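Local coordinates for MstE (Scytonema sp. PCC 10023, PDB 6SBF), which acts as a type II (class II) terpene cyclase that assembles complex isoprenoid scaffolds, probably in merosterol biosynthesis, at residues 69-74 and 360-365; 266-271 and 293-298; 221-226 and 275-280; 46-51 and 307-312; 246-251 and 255-260. The protein carries 1 engineered substitution. All blocks are in the same frame, centred on the assembly; numbering follows the deposited sequence.

In the fold
From the N terminus, residues 46-51 open contact 4 and residues 69-74 open contact 1. Residues 221-226 start contact 3, inside which contact 5 folds the end of helix 235-248 against the loop after it. Contact 2 pairs helices 265-275 and 282-298, and contact 3 sets the loop between them on helix 215-229, so these two cross. Residues 307-312 then close contact 4, tying strand 47-50 to the strand after helix 282-298. Contact 1 closes last, tying the 69-74 loop to helix 350-363 and crossing contact 4. Contacts 2, 3 and 5 all nest inside the loops closed by contacts 1 and 4. Contact 1 touches contacts 2 and 3 through Leu360, Lys362 and Ala363.

Contact 1: residues 69-74 and 360-365; sequences LATLPY and LVKAAP
Val361 spreads its two methyl groups between Thr71 and Leu72, and nearly all of this contact is apolar. CG1 stands anti to the backbone N (chi1 174°) and is directed at Thr71, while CG2 is left to meet Leu72. Thr71 and Val361 slide past each other in opposite directions, and Thr71 CG2 lies 3.4 Å from Val361 CG1. That spacing is unusually short for two methyls, but it belongs to one of two deposited conformers of Thr71, so its tightness is doubtful. Leu72 instead crosses Val361 at about a right angle, with Leu72 CD2 3.8 Å from Val361 CG2. A looser hydrophobic touch comes from the aliphatic part of Lys362: its CG is 4.1 Å from Thr71 CG2, and the chain bends at its third and fourth torsions.

Hydrogen bonding serves each segment separately. Leu72 N donates to Leu69 O at 3.0 Å, closing the type I beta turn that brings the Thr71 and Leu72 side chains round to the helix. In the partner, Ala364 N bonds to Leu360 O at 3.0 Å. Beyond the pair, Leu72 and Val361 both pack on Ile28 of helix 18-37, so three parts of the chain meet here, and Tyr74 OH bonds to Asn29 OD1 of the same helix.

The contact lies near the surface. A turn joining helices 59-69 and 75-90 packs on helix 350-363 near the C terminus, bringing early and late helices together as in the closed ring of an alpha6-alpha6 barrel.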
# COMPACT_ATOMS: atom_id res chain seq x y z
N LEU A 69 -5.31 -0.48 -9.76
CA LEU A 69 -5.91 -0.20 -11.09
C LEU A 69 -7.37 -0.63 -11.17
O LEU A 69 -8.01 -0.33 -12.20
CB LEU A 69 -5.06 -0.92 -12.16
CG LEU A 69 -3.67 -0.34 -12.37
CD1 LEU A 69 -2.92 -1.16 -13.40
CD2 LEU A 69 -3.71 1.07 -12.86
N ALA A 70 -7.90 -1.28 -10.15
CA ALA A 70 -9.30 -1.74 -10.17
C ALA A 70 -10.29 -0.57 -10.20
O ALA A 70 -11.45 -0.80 -10.52
CB ALA A 70 -9.57 -2.64 -8.98
N THR A 71 -9.86 0.66 -9.88
CA THR A 71 -10.72 1.87 -9.94
C THR A 71 -10.93 2.33 -11.39
O THR A 71 -11.84 3.13 -11.66
CB THR A 71 -10.15 3.03 -9.11
OG1 THR A 71 -9.82 2.61 -7.78
CG2 THR A 71 -11.18 4.12 -8.98
N LEU A 72 -10.12 1.86 -12.32
CA LEU A 72 -10.33 2.33 -13.70
C LEU A 72 -11.48 1.61 -14.41
O LEU A 72 -11.68 0.41 -14.24
CB LEU A 72 -9.08 2.10 -14.52
CG LEU A 72 -8.03 3.11 -14.21
CD1 LEU A 72 -6.68 2.56 -14.37
CD2 LEU A 72 -8.20 4.45 -14.84
N PRO A 73 -12.27 2.38 -15.20
CA PRO A 73 -13.39 1.82 -15.96
C PRO A 73 -13.01 1.55 -17.40
O PRO A 73 -13.73 2.05 -18.29
CB PRO A 73 -14.36 3.01 -15.93
CG PRO A 73 -13.43 4.19 -16.15
CD PRO A 73 -12.21 3.85 -15.31
N TYR A 74 -11.83 0.95 -17.61
CA TYR A 74 -11.40 0.54 -18.94
C TYR A 74 -11.36 -0.97 -19.09
O TYR A 74 -10.83 -1.70 -18.27
CB TYR A 74 -9.98 1.02 -19.19
CG TYR A 74 -9.80 2.51 -19.20
CD1 TYR A 74 -10.77 3.41 -19.60
CD2 TYR A 74 -8.57 3.06 -18.88
CE1 TYR A 74 -10.51 4.75 -19.72
CE2 TYR A 74 -8.31 4.41 -18.98
CZ TYR A 74 -9.27 5.26 -19.42
OH TYR A 74 -9.11 6.60 -19.61
N LEU A 360 -5.29 9.70 -8.11
CA LEU A 360 -5.79 10.72 -9.05
C LEU A 360 -7.17 10.30 -9.61
O LEU A 360 -8.04 11.15 -9.75
CB LEU A 360 -4.79 10.92 -10.19
CG LEU A 360 -3.46 11.55 -9.81
CD1 LEU A 360 -2.56 11.62 -11.04
CD2 LEU A 360 -3.66 12.93 -9.22
N VAL A 361 -7.33 9.02 -9.90
CA VAL A 361 -8.65 8.50 -10.34
C VAL A 361 -9.70 8.76 -9.25
O VAL A 361 -10.81 9.26 -9.55
CB VAL A 361 -8.55 7.03 -10.73
CG1 VAL A 361 -9.93 6.47 -11.04
CG2 VAL A 361 -7.68 6.81 -11.94
N LYS A 362 -9.37 8.45 -8.01
CA LYS A 362 -10.35 8.60 -6.92
C LYS A 362 -10.61 10.08 -6.66
O LYS A 362 -11.73 10.41 -6.28
CB LYS A 362 -9.83 7.85 -5.70
CG LYS A 362 -9.73 6.34 -5.81
CD LYS A 362 -9.18 5.59 -4.61
CE LYS A 362 -9.82 5.93 -3.31
NZ LYS A 362 -11.15 5.29 -3.28
N ALA A 363 -9.62 10.97 -6.81
CA ALA A 363 -9.80 12.37 -6.45
C ALA A 363 -10.50 13.18 -7.52
O ALA A 363 -11.05 14.25 -7.19
CB ALA A 363 -8.49 12.95 -6.11
N ALA A 364 -10.34 12.80 -8.78
CA ALA A 364 -10.80 13.65 -9.89
C ALA A 364 -12.26 14.06 -9.75
O ALA A 364 -12.59 15.20 -10.05
CB ALA A 364 -10.59 12.95 -11.20
N PRO A 365 -13.20 13.18 -9.35
CA PRO A 365 -14.61 13.58 -9.32
C PRO A 365 -14.93 14.61 -8.23
O PRO A 365 -16.01 15.21 -8.29
CB PRO A 365 -15.35 12.27 -9.06
CG PRO A 365 -14.34 11.37 -8.44
CD PRO A 365 -13.06 11.73 -9.15

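Contact 2: residues 266-271 and 293-298; sequences FATAWC and GWLLEQ
Thr268 meets both Trp294 and Leu295 between two helices. The packing is mostly nonpolar. Thr268 CG2 lies 4.0 Å from Trp294 CE3 and 4.2 Å from Leu295 CG, the methyl standing anti to the backbone N of its own residue so that it projects between them. Leu295 also reaches the backbone, its CD1 coming 4.4 Å from Ala269 CA.

The indole of Trp294 is met from several directions. Its CZ3 is 3.7 Å from Thr268 OG1, which approaches the ring obliquely. Gln298, one turn on in the same helix, packs its CG over the centre of one indole face, 3.4 Å above the plane, and so holds the ring. Trp294 also meets the ring of Phe254.

Polar bonds hold the threonine in place. Its OG1 is shared by Ser264 O and Val255 N, so the hydroxyl buried between the helices is satisfied from the loop that leads into its helix.

The axes of the segments 266-271 and 293-298 pass 10.9 Å apart at 145°, roughly antiparallel, a wide spacing bridged by the indole and the leucine. Consecutive helices 265-275 and 282-298 thus form a helical hairpin, consistent with the six-hairpin architecture of the alpha6-alpha6 barrel.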
# COMPACT_ATOMS: atom_id res chain seq x y z
N PHE A 266 4.84 9.17 -3.24
CA PHE A 266 4.11 8.08 -2.55
C PHE A 266 3.32 8.61 -1.38
O PHE A 266 2.12 8.28 -1.22
CB PHE A 266 5.09 6.97 -2.17
CG PHE A 266 4.52 5.75 -1.52
CD1 PHE A 266 3.82 4.81 -2.28
CD2 PHE A 266 4.73 5.47 -0.18
CE1 PHE A 266 3.36 3.64 -1.68
CE2 PHE A 266 4.33 4.31 0.42
CZ PHE A 266 3.64 3.39 -0.35
N ALA A 267 3.95 9.38 -0.50
CA ALA A 267 3.28 9.86 0.71
C ALA A 267 2.17 10.82 0.26
O ALA A 267 1.13 10.88 0.92
CB ALA A 267 4.26 10.50 1.67
N THR A 268 2.41 11.64 -0.75
CA THR A 268 1.40 12.62 -1.21
C THR A 268 0.17 11.89 -1.79
O THR A 268 -0.96 12.30 -1.50
CB THR A 268 1.98 13.62 -2.22
OG1 THR A 268 3.08 14.29 -1.58
CG2 THR A 268 0.99 14.62 -2.70
N ALA A 269 0.38 10.83 -2.53
CA ALA A 269 -0.75 10.07 -3.12
C ALA A 269 -1.56 9.43 -2.00
O ALA A 269 -2.82 9.50 -2.04
CB ALA A 269 -0.19 9.02 -4.06
N TRP A 270 -0.91 8.88 -0.98
CA TRP A 270 -1.68 8.31 0.12
C TRP A 270 -2.40 9.42 0.90
O TRP A 270 -3.53 9.19 1.36
CB TRP A 270 -0.80 7.40 1.01
CG TRP A 270 -0.64 6.03 0.41
CD1 TRP A 270 0.46 5.45 -0.17
CD2 TRP A 270 -1.70 5.06 0.29
NE1 TRP A 270 0.16 4.19 -0.60
CE2 TRP A 270 -1.16 3.93 -0.37
CE3 TRP A 270 -3.04 5.04 0.65
CZ2 TRP A 270 -1.94 2.80 -0.63
CZ3 TRP A 270 -3.78 3.91 0.43
CH2 TRP A 270 -3.25 2.83 -0.22
N CYS A 271 -1.75 10.57 1.09
CA CYS A 271 -2.44 11.67 1.79
C CYS A 271 -3.66 12.12 0.98
O CYS A 271 -4.70 12.46 1.58
CB CYS A 271 -1.45 12.79 2.03
SG CYS A 271 -2.01 14.03 3.19
N GLY A 293 -2.57 19.10 -8.40
CA GLY A 293 -1.73 19.91 -9.28
C GLY A 293 -0.26 19.53 -9.16
O GLY A 293 0.45 19.44 -10.18
N TRP A 294 0.21 19.31 -7.95
CA TRP A 294 1.63 18.98 -7.76
C TRP A 294 1.93 17.61 -8.37
O TRP A 294 2.94 17.46 -9.08
CB TRP A 294 1.96 19.02 -6.27
CG TRP A 294 3.42 18.77 -6.03
CD1 TRP A 294 4.43 19.68 -6.10
CD2 TRP A 294 3.99 17.52 -5.63
NE1 TRP A 294 5.61 19.05 -5.78
CE2 TRP A 294 5.37 17.74 -5.45
CE3 TRP A 294 3.48 16.24 -5.35
CZ2 TRP A 294 6.24 16.72 -5.07
CZ3 TRP A 294 4.33 15.23 -4.95
CH2 TRP A 294 5.69 15.47 -4.80
N LEU A 295 1.03 16.65 -8.15
CA LEU A 295 1.29 15.31 -8.75
C LEU A 295 1.27 15.42 -10.30
O LEU A 295 2.12 14.79 -10.95
CB LEU A 295 0.24 14.31 -8.24
CG LEU A 295 0.41 13.92 -6.78
CD1 LEU A 295 -0.83 13.18 -6.26
CD2 LEU A 295 1.63 13.06 -6.58
N LEU A 296 0.36 16.21 -10.86
CA LEU A 296 0.36 16.37 -12.32
C LEU A 296 1.72 16.93 -12.79
O LEU A 296 2.27 16.46 -13.79
CB LEU A 296 -0.77 17.26 -12.82
CG LEU A 296 -2.16 16.70 -12.60
CD1 LEU A 296 -3.23 17.73 -12.98
CD2 LEU A 296 -2.35 15.44 -13.37
N GLU A 297 2.24 17.93 -12.07
CA GLU A 297 3.53 18.57 -12.47
C GLU A 297 4.71 17.61 -12.33
O GLU A 297 5.64 17.75 -13.16
CB GLU A 297 3.77 19.89 -11.71
CG GLU A 297 5.07 20.62 -12.08
CD GLU A 297 5.06 22.09 -11.70
OE1 GLU A 297 5.94 22.83 -12.22
OE2 GLU A 297 4.19 22.49 -10.88
N GLN A 298 4.66 16.69 -11.38
CA GLN A 298 5.78 15.76 -11.07
C GLN A 298 5.86 14.60 -12.03
O GLN A 298 6.84 13.90 -12.01
CB GLN A 298 5.71 15.28 -9.62
CG GLN A 298 5.84 16.41 -8.60
CD GLN A 298 7.19 17.10 -8.69
OE1 GLN A 298 8.20 16.46 -8.67
NE2 GLN A 298 7.20 18.42 -8.82

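Contact 3: residues 221-226 and 275-280; sequences LTAEAL and LLLNTV
Leu277 CD1 presses against Ala223 CB at 3.4 Å, tighter than usual van der Waals contact. The same methyl rests on the helix backbone, 3.6 Å from Ala223 C and 3.7 Å from Glu224 N, so a single leucine branch seats in the shallow place left by a small residue. Leu277 has CG anti to its carbonyl carbon (chi1 -62°) and an extended second torsion, which carries CD1 straight out from the loop to the helix. Glu224 borders it: its CG is 4.2 Å from Leu277 CD1, and the two side chains cross at about a right angle. The side-chain contacts are nonpolar.

A second shell positions these groups. Arg273 NH2 takes the end of Glu224 in a salt bridge to OE1; the glutamate extends beyond CG to reach it, and its charge is therefore probably balanced while its aliphatic part lies by the leucine. The backbone carrying Leu277 is shaped by a type I beta turn from Leu275 to Asn278.

Next along the chain, Asn278 folds back in an Asx turn. Its OD1 accepts from Val280 N at 3.0 Å, with the donor tilted 34° from the carbonyl plane, and also from Asp281 N, while ND2 bonds to Glu239 OE1.

Helix 215-229 thus receives the loop between helices 265-275 and 282-298. Leu277 is further packed on Ile238 and Val242, which places helix 235-248 beside the same side chain, and Leu275 O bonds to Arg288 NH1 of helix 282-298.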
# COMPACT_ATOMS: atom_id res chain seq x y z
N LEU A 221 -5.24 3.93 4.85
CA LEU A 221 -5.90 2.62 4.80
C LEU A 221 -6.77 2.42 6.03
O LEU A 221 -7.85 1.85 5.94
CB LEU A 221 -4.86 1.53 4.67
CG LEU A 221 -4.23 1.38 3.29
CD1 LEU A 221 -3.05 0.49 3.34
CD2 LEU A 221 -5.24 0.91 2.25
N THR A 222 -6.30 2.83 7.20
CA THR A 222 -7.09 2.62 8.44
C THR A 222 -8.35 3.48 8.39
O THR A 222 -9.46 2.96 8.68
CB THR A 222 -6.26 2.91 9.69
OG1 THR A 222 -5.09 2.08 9.74
CG2 THR A 222 -7.11 2.64 10.90
N ALA A 223 -8.21 4.75 8.06
CA ALA A 223 -9.38 5.64 8.00
C ALA A 223 -10.39 5.11 6.95
O ALA A 223 -11.61 5.20 7.18
CB ALA A 223 -8.96 7.03 7.70
N GLU A 224 -9.88 4.61 5.83
CA GLU A 224 -10.78 4.06 4.79
C GLU A 224 -11.52 2.84 5.35
O GLU A 224 -12.75 2.67 5.06
CB GLU A 224 -9.97 3.64 3.57
CG GLU A 224 -9.53 4.78 2.68
CD GLU A 224 -8.57 4.39 1.56
OE1 GLU A 224 -8.11 3.19 1.53
OE2 GLU A 224 -8.27 5.28 0.73
N ALA A 225 -10.90 1.96 6.13
CA ALA A 225 -11.58 0.76 6.68
C ALA A 225 -12.64 1.23 7.66
O ALA A 225 -13.76 0.69 7.70
CB ALA A 225 -10.61 -0.17 7.34
N LEU A 226 -12.31 2.19 8.51
CA LEU A 226 -13.31 2.73 9.45
C LEU A 226 -14.48 3.34 8.67
O LEU A 226 -15.65 3.16 9.08
CB LEU A 226 -12.65 3.74 10.41
CG LEU A 226 -11.59 3.16 11.36
CD1 LEU A 226 -10.98 4.31 12.15
CD2 LEU A 226 -12.15 2.05 12.26
N LEU A 275 -7.56 12.36 2.30
CA LEU A 275 -8.32 13.63 2.24
C LEU A 275 -9.66 13.45 1.48
O LEU A 275 -10.52 14.30 1.61
CB LEU A 275 -7.50 14.76 1.61
CG LEU A 275 -6.28 15.21 2.43
CD1 LEU A 275 -5.46 16.17 1.60
CD2 LEU A 275 -6.69 15.81 3.76
N LEU A 276 -9.85 12.35 0.75
CA LEU A 276 -11.14 12.06 0.10
C LEU A 276 -12.17 11.65 1.13
O LEU A 276 -13.36 11.55 0.76
CB LEU A 276 -10.95 10.98 -0.93
CG LEU A 276 -10.10 11.42 -2.13
CD1 LEU A 276 -9.83 10.24 -3.00
CD2 LEU A 276 -10.85 12.49 -2.93
N LEU A 277 -11.79 11.42 2.38
CA LEU A 277 -12.78 10.94 3.39
C LEU A 277 -13.57 12.08 4.01
O LEU A 277 -14.45 11.78 4.82
CB LEU A 277 -12.06 10.09 4.43
CG LEU A 277 -11.42 8.84 3.85
CD1 LEU A 277 -10.63 8.11 4.92
CD2 LEU A 277 -12.44 7.89 3.21
N ASN A 278 -13.33 13.30 3.60
CA ASN A 278 -14.15 14.46 3.98
C ASN A 278 -14.46 15.22 2.70
O ASN A 278 -13.57 15.72 2.06
CB ASN A 278 -13.47 15.35 5.03
CG ASN A 278 -14.32 16.55 5.40
OD1 ASN A 278 -14.75 17.28 4.53
ND2 ASN A 278 -14.60 16.71 6.67
N THR A 279 -15.74 15.29 2.36
CA THR A 279 -16.16 15.90 1.08
C THR A 279 -16.88 17.21 1.29
O THR A 279 -17.30 17.77 0.26
CB THR A 279 -16.98 14.94 0.23
OG1 THR A 279 -18.14 14.58 0.99
CG2 THR A 279 -16.16 13.73 -0.18
N VAL A 280 -16.94 17.72 2.51
CA VAL A 280 -17.68 18.97 2.78
C VAL A 280 -16.71 20.13 3.05
O VAL A 280 -17.09 21.26 2.75
CB VAL A 280 -18.69 18.76 3.94
CG1 VAL A 280 -19.68 17.66 3.60
CG2 VAL A 280 -18.01 18.47 5.26

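Contact 4: residues 46-51 and 307-312; sequences QDFNFP and SSAYLR
Asp47 OD1 is gripped by two backbone amides, those of Phe48 and Asn348, next to where the Phe48 ring meets Ala309 and Leu311. The bond from Phe48 N measures 3.1 Å with an N-H...O angle of 148°, and the donor lies on the anti side of the carboxylate, 23° out of its plane. The other oxygen, OD2, accepts from Ile350 N, so the carboxylate ties strand 47-50 to the segment leading into helix 350-363. The setting is two small sheets added to the alpha6-alpha6 barrel: 47-50 pairs with 55-57, while 311-313 pairs with 342-344. Between them the Phe48 side chain makes the contact, against a backbone carbonyl and two side chains.

Phe48 does most of the work from the first strand, its ring meeting Ala309 with an edge and Leu311 with a face. Phe48 CE1 lies 3.4 Å from Ala309 O, the carbonyl meeting the ring near its plane, consistent with a weak C-H...O approach. At the neighbouring corner Phe48 CZ is 4.1 Å from Ala309 CB. Ala309 is the centre of an inverse gamma turn and its N bonds to Asp346 OD1, which probably set the position of that carbonyl and methyl.

Around the ring, Val61, Tyr101 and Ile344 add further packing. Leu311, paired through its backbone with Ile344, completes it. Leu311 CB lies 4.0 Å from Phe48 CE1. With its CG anti to the backbone N (chi1 -179°), Leu311 swings CD2 over one face of the ring, 4.1 Å from Phe48 CD1.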
# COMPACT_ATOMS: atom_id res chain seq x y z
N GLN A 46 6.56 -6.42 -11.44
CA GLN A 46 7.67 -6.71 -10.54
C GLN A 46 8.20 -5.41 -9.95
O GLN A 46 8.33 -4.42 -10.65
CB GLN A 46 8.84 -7.32 -11.30
CG GLN A 46 8.59 -8.71 -11.82
CD GLN A 46 9.83 -9.23 -12.53
OE1 GLN A 46 10.11 -8.81 -13.63
NE2 GLN A 46 10.57 -10.08 -11.88
N ASP A 47 8.59 -5.47 -8.67
CA ASP A 47 9.27 -4.30 -8.07
C ASP A 47 9.90 -4.76 -6.78
O ASP A 47 9.54 -5.76 -6.23
CB ASP A 47 8.35 -3.09 -7.87
CG ASP A 47 8.93 -1.78 -8.37
OD1 ASP A 47 10.22 -1.66 -8.32
OD2 ASP A 47 8.17 -0.86 -8.73
N PHE A 48 10.82 -3.89 -6.29
CA PHE A 48 11.66 -4.11 -5.10
C PHE A 48 12.70 -5.18 -5.38
O PHE A 48 12.50 -6.05 -6.23
CB PHE A 48 10.86 -4.40 -3.84
CG PHE A 48 9.89 -3.30 -3.45
CD1 PHE A 48 10.32 -2.22 -2.70
CD2 PHE A 48 8.55 -3.34 -3.87
CE1 PHE A 48 9.43 -1.20 -2.38
CE2 PHE A 48 7.70 -2.30 -3.54
CZ PHE A 48 8.13 -1.24 -2.77
N ASN A 49 13.80 -5.11 -4.64
CA ASN A 49 14.88 -6.09 -4.86
C ASN A 49 15.69 -6.26 -3.59
O ASN A 49 16.12 -5.22 -2.98
CB ASN A 49 15.80 -5.64 -6.01
CG ASN A 49 16.75 -6.71 -6.50
OD1 ASN A 49 16.67 -7.87 -6.14
ND2 ASN A 49 17.70 -6.26 -7.27
N PHE A 50 15.89 -7.51 -3.22
CA PHE A 50 16.85 -7.90 -2.17
C PHE A 50 17.98 -8.61 -2.88
O PHE A 50 17.97 -9.85 -2.99
CB PHE A 50 16.19 -8.80 -1.15
CG PHE A 50 15.13 -8.13 -0.34
CD1 PHE A 50 15.43 -7.48 0.83
CD2 PHE A 50 13.81 -8.14 -0.76
CE1 PHE A 50 14.43 -6.86 1.57
CE2 PHE A 50 12.79 -7.56 -0.01
CZ PHE A 50 13.13 -6.92 1.14
N PRO A 51 18.97 -7.89 -3.42
CA PRO A 51 20.01 -8.52 -4.23
C PRO A 51 20.79 -9.60 -3.50
O PRO A 51 21.14 -9.41 -2.34
CB PRO A 51 20.89 -7.37 -4.69
CG PRO A 51 20.37 -6.14 -4.10
CD PRO A 51 19.12 -6.45 -3.33
N SER A 307 10.21 7.02 -8.05
CA SER A 307 10.13 6.04 -6.96
C SER A 307 10.25 6.71 -5.61
O SER A 307 11.23 7.48 -5.38
CB SER A 307 11.16 5.04 -7.09
OG SER A 307 11.05 4.41 -8.35
N SER A 308 9.33 6.39 -4.72
CA SER A 308 9.39 6.87 -3.33
C SER A 308 8.69 5.92 -2.38
O SER A 308 8.36 6.32 -1.26
CB SER A 308 8.92 8.32 -3.20
OG SER A 308 7.58 8.46 -3.67
N ALA A 309 8.42 4.68 -2.78
CA ALA A 309 7.78 3.70 -1.92
C ALA A 309 8.82 3.02 -1.06
O ALA A 309 9.38 2.02 -1.41
CB ALA A 309 6.98 2.72 -2.73
N TYR A 310 9.08 3.65 0.10
CA TYR A 310 10.19 3.25 0.99
C TYR A 310 9.75 2.19 1.95
O TYR A 310 8.90 2.45 2.84
CB TYR A 310 10.84 4.44 1.68
CG TYR A 310 11.58 5.36 0.74
CD1 TYR A 310 12.63 4.92 -0.02
CD2 TYR A 310 11.23 6.68 0.58
CE1 TYR A 310 13.29 5.76 -0.90
CE2 TYR A 310 11.87 7.54 -0.27
CZ TYR A 310 12.94 7.09 -1.03
OH TYR A 310 13.54 7.95 -1.89
N LEU A 311 10.30 0.99 1.77
CA LEU A 311 10.02 -0.23 2.52
C LEU A 311 11.21 -0.45 3.47
O LEU A 311 12.38 -0.58 3.01
CB LEU A 311 9.88 -1.39 1.54
CG LEU A 311 9.56 -2.75 2.12
CD1 LEU A 311 8.17 -2.76 2.69
CD2 LEU A 311 9.72 -3.80 1.03
N ARG A 312 10.93 -0.54 4.73
CA ARG A 312 11.99 -0.72 5.70
C ARG A 312 12.04 -2.15 6.17
O ARG A 312 11.02 -2.86 6.20
CB ARG A 312 11.89 0.40 6.67
CG ARG A 312 10.80 0.17 7.61
CD ARG A 312 10.66 1.58 8.24
NE ARG A 312 9.57 1.52 9.12
CZ ARG A 312 9.00 2.50 9.94
NH1 ARG A 312 7.99 2.10 10.67
NH2 ARG A 312 9.38 3.75 10.02

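Contact 5: residues 246-251 and 255-260; sequences LKRLCP and VATSKH
Arg248, at the end of helix 235-248, curls back over Val255 of the following loop. Its first three torsions all lie near -67°, bending the chain so that Arg248 NH2 sits 3.4 Å from Val255 CG1, approaching obliquely. The guanidinium NE makes a salt bridge to Glu216 OE1, while NH1 donates to water 1 at 2.8 Å. This water lies in the guanidinium plane and in turn donates to Ala256 O at 3.0 Å.

The backbone of Arg248 takes part too. Val255 CA approaches Arg248 O at 3.6 Å in a nearly straight C-H...O contact. Water 2 stands between Arg248 O and Ala256 N, accepting from the latter at 2.9 Å; its link to the carbonyl is too short to be trusted.

Leu249 is the first residue to leave helical geometry. Its CG stands anti to the backbone N (chi1 -158°), and CD1 meets Val255 CG2 at 4.0 Å, the two side chains crossing at about a right angle; Val255 also packs on Ala267 and Cys271.

Thus Val255 is wedged between a cation and a leucine by direct contacts that are apolar or C-H...O. The arginine charge is probably balanced by Glu216, while NH1 reaches the loop through water 1.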
# COMPACT_ATOMS: atom_id res chain seq x y z
N LEU A 246 -4.44 17.04 6.49
CA LEU A 246 -4.46 18.45 6.05
C LEU A 246 -3.17 19.15 6.55
O LEU A 246 -2.60 19.95 5.80
CB LEU A 246 -5.73 19.10 6.60
CG LEU A 246 -5.93 20.52 6.16
CD1 LEU A 246 -6.06 20.62 4.64
CD2 LEU A 246 -7.18 21.03 6.83
N LYS A 247 -2.73 18.84 7.79
CA LYS A 247 -1.46 19.40 8.36
C LYS A 247 -0.23 18.89 7.58
O LYS A 247 0.72 19.62 7.38
CB LYS A 247 -1.39 19.08 9.87
CG LYS A 247 -0.29 19.79 10.63
CD LYS A 247 1.06 19.11 10.81
CE LYS A 247 1.98 19.92 11.72
NZ LYS A 247 3.40 19.91 11.29
N ARG A 248 -0.27 17.63 7.19
CA ARG A 248 0.84 16.98 6.46
C ARG A 248 1.05 17.56 5.07
O ARG A 248 2.19 17.59 4.55
CB ARG A 248 0.67 15.47 6.36
CG ARG A 248 0.74 14.70 7.67
CD ARG A 248 2.13 14.69 8.27
NE ARG A 248 3.06 13.95 7.41
CZ ARG A 248 4.38 14.06 7.41
NH1 ARG A 248 5.01 14.79 8.30
NH2 ARG A 248 5.10 13.32 6.60
N LEU A 249 -0.02 17.98 4.42
CA LEU A 249 0.09 18.54 3.08
C LEU A 249 0.47 20.01 3.19
O LEU A 249 -0.17 20.80 3.86
CB LEU A 249 -1.21 18.37 2.32
CG LEU A 249 -1.02 18.42 0.83
CD1 LEU A 249 -0.50 17.10 0.29
CD2 LEU A 249 -2.26 18.83 0.15
N CYS A 250 1.59 20.40 2.63
CA CYS A 250 1.91 21.82 2.71
C CYS A 250 1.13 22.53 1.60
O CYS A 250 0.52 21.92 0.71
CB CYS A 250 3.39 22.09 2.57
SG CYS A 250 3.92 21.85 0.87
N PRO A 251 1.16 23.87 1.66
CA PRO A 251 0.41 24.68 0.70
C PRO A 251 0.80 24.45 -0.76
O PRO A 251 -0.05 24.62 -1.64
CB PRO A 251 0.68 26.12 1.17
CG PRO A 251 0.99 25.97 2.63
CD PRO A 251 1.76 24.66 2.74
N VAL A 255 3.36 16.33 0.55
CA VAL A 255 3.83 15.86 1.85
C VAL A 255 5.33 15.85 1.79
O VAL A 255 5.95 15.10 1.01
CB VAL A 255 3.28 14.48 2.21
CG1 VAL A 255 3.87 13.98 3.52
CG2 VAL A 255 1.76 14.53 2.27
N ALA A 256 5.93 16.67 2.66
CA ALA A 256 7.39 16.76 2.84
C ALA A 256 7.85 15.67 3.80
O ALA A 256 7.25 15.47 4.85
CB ALA A 256 7.77 18.14 3.33
N THR A 257 8.96 15.03 3.47
CA THR A 257 9.61 14.02 4.31
C THR A 257 11.08 14.43 4.52
O THR A 257 11.63 15.21 3.76
CB THR A 257 9.42 12.60 3.74
OG1 THR A 257 10.27 12.51 2.61
CG2 THR A 257 7.99 12.23 3.46
N SER A 258 11.72 13.78 5.47
CA SER A 258 13.18 13.95 5.68
C SER A 258 13.91 13.61 4.38
O SER A 258 14.87 14.32 3.97
CB SER A 258 13.62 13.08 6.86
OG SER A 258 14.95 13.37 7.09
N LYS A 259 13.51 12.53 3.74
CA LYS A 259 14.23 12.08 2.52
C LYS A 259 13.88 12.96 1.31
O LYS A 259 14.72 13.20 0.44
CB LYS A 259 13.85 10.63 2.23
CG LYS A 259 14.58 9.97 1.06
CD LYS A 259 16.09 9.99 1.26
CE LYS A 259 16.83 9.03 0.36
NZ LYS A 259 18.29 9.30 0.44
N HIS A 260 12.64 13.40 1.25
CA HIS A 260 12.14 14.25 0.13
C HIS A 260 11.55 15.51 0.72
O HIS A 260 10.32 15.65 0.83
CB HIS A 260 11.11 13.51 -0.72
CG HIS A 260 11.66 12.35 -1.46
ND1 HIS A 260 12.29 12.49 -2.68
CD2 HIS A 260 11.68 11.04 -1.18
CE1 HIS A 260 12.61 11.26 -3.12
NE2 HIS A 260 12.33 10.38 -2.20
O HOH W 1 7.75 14.54 7.63
O HOH W 2 4.67 17.77 5.07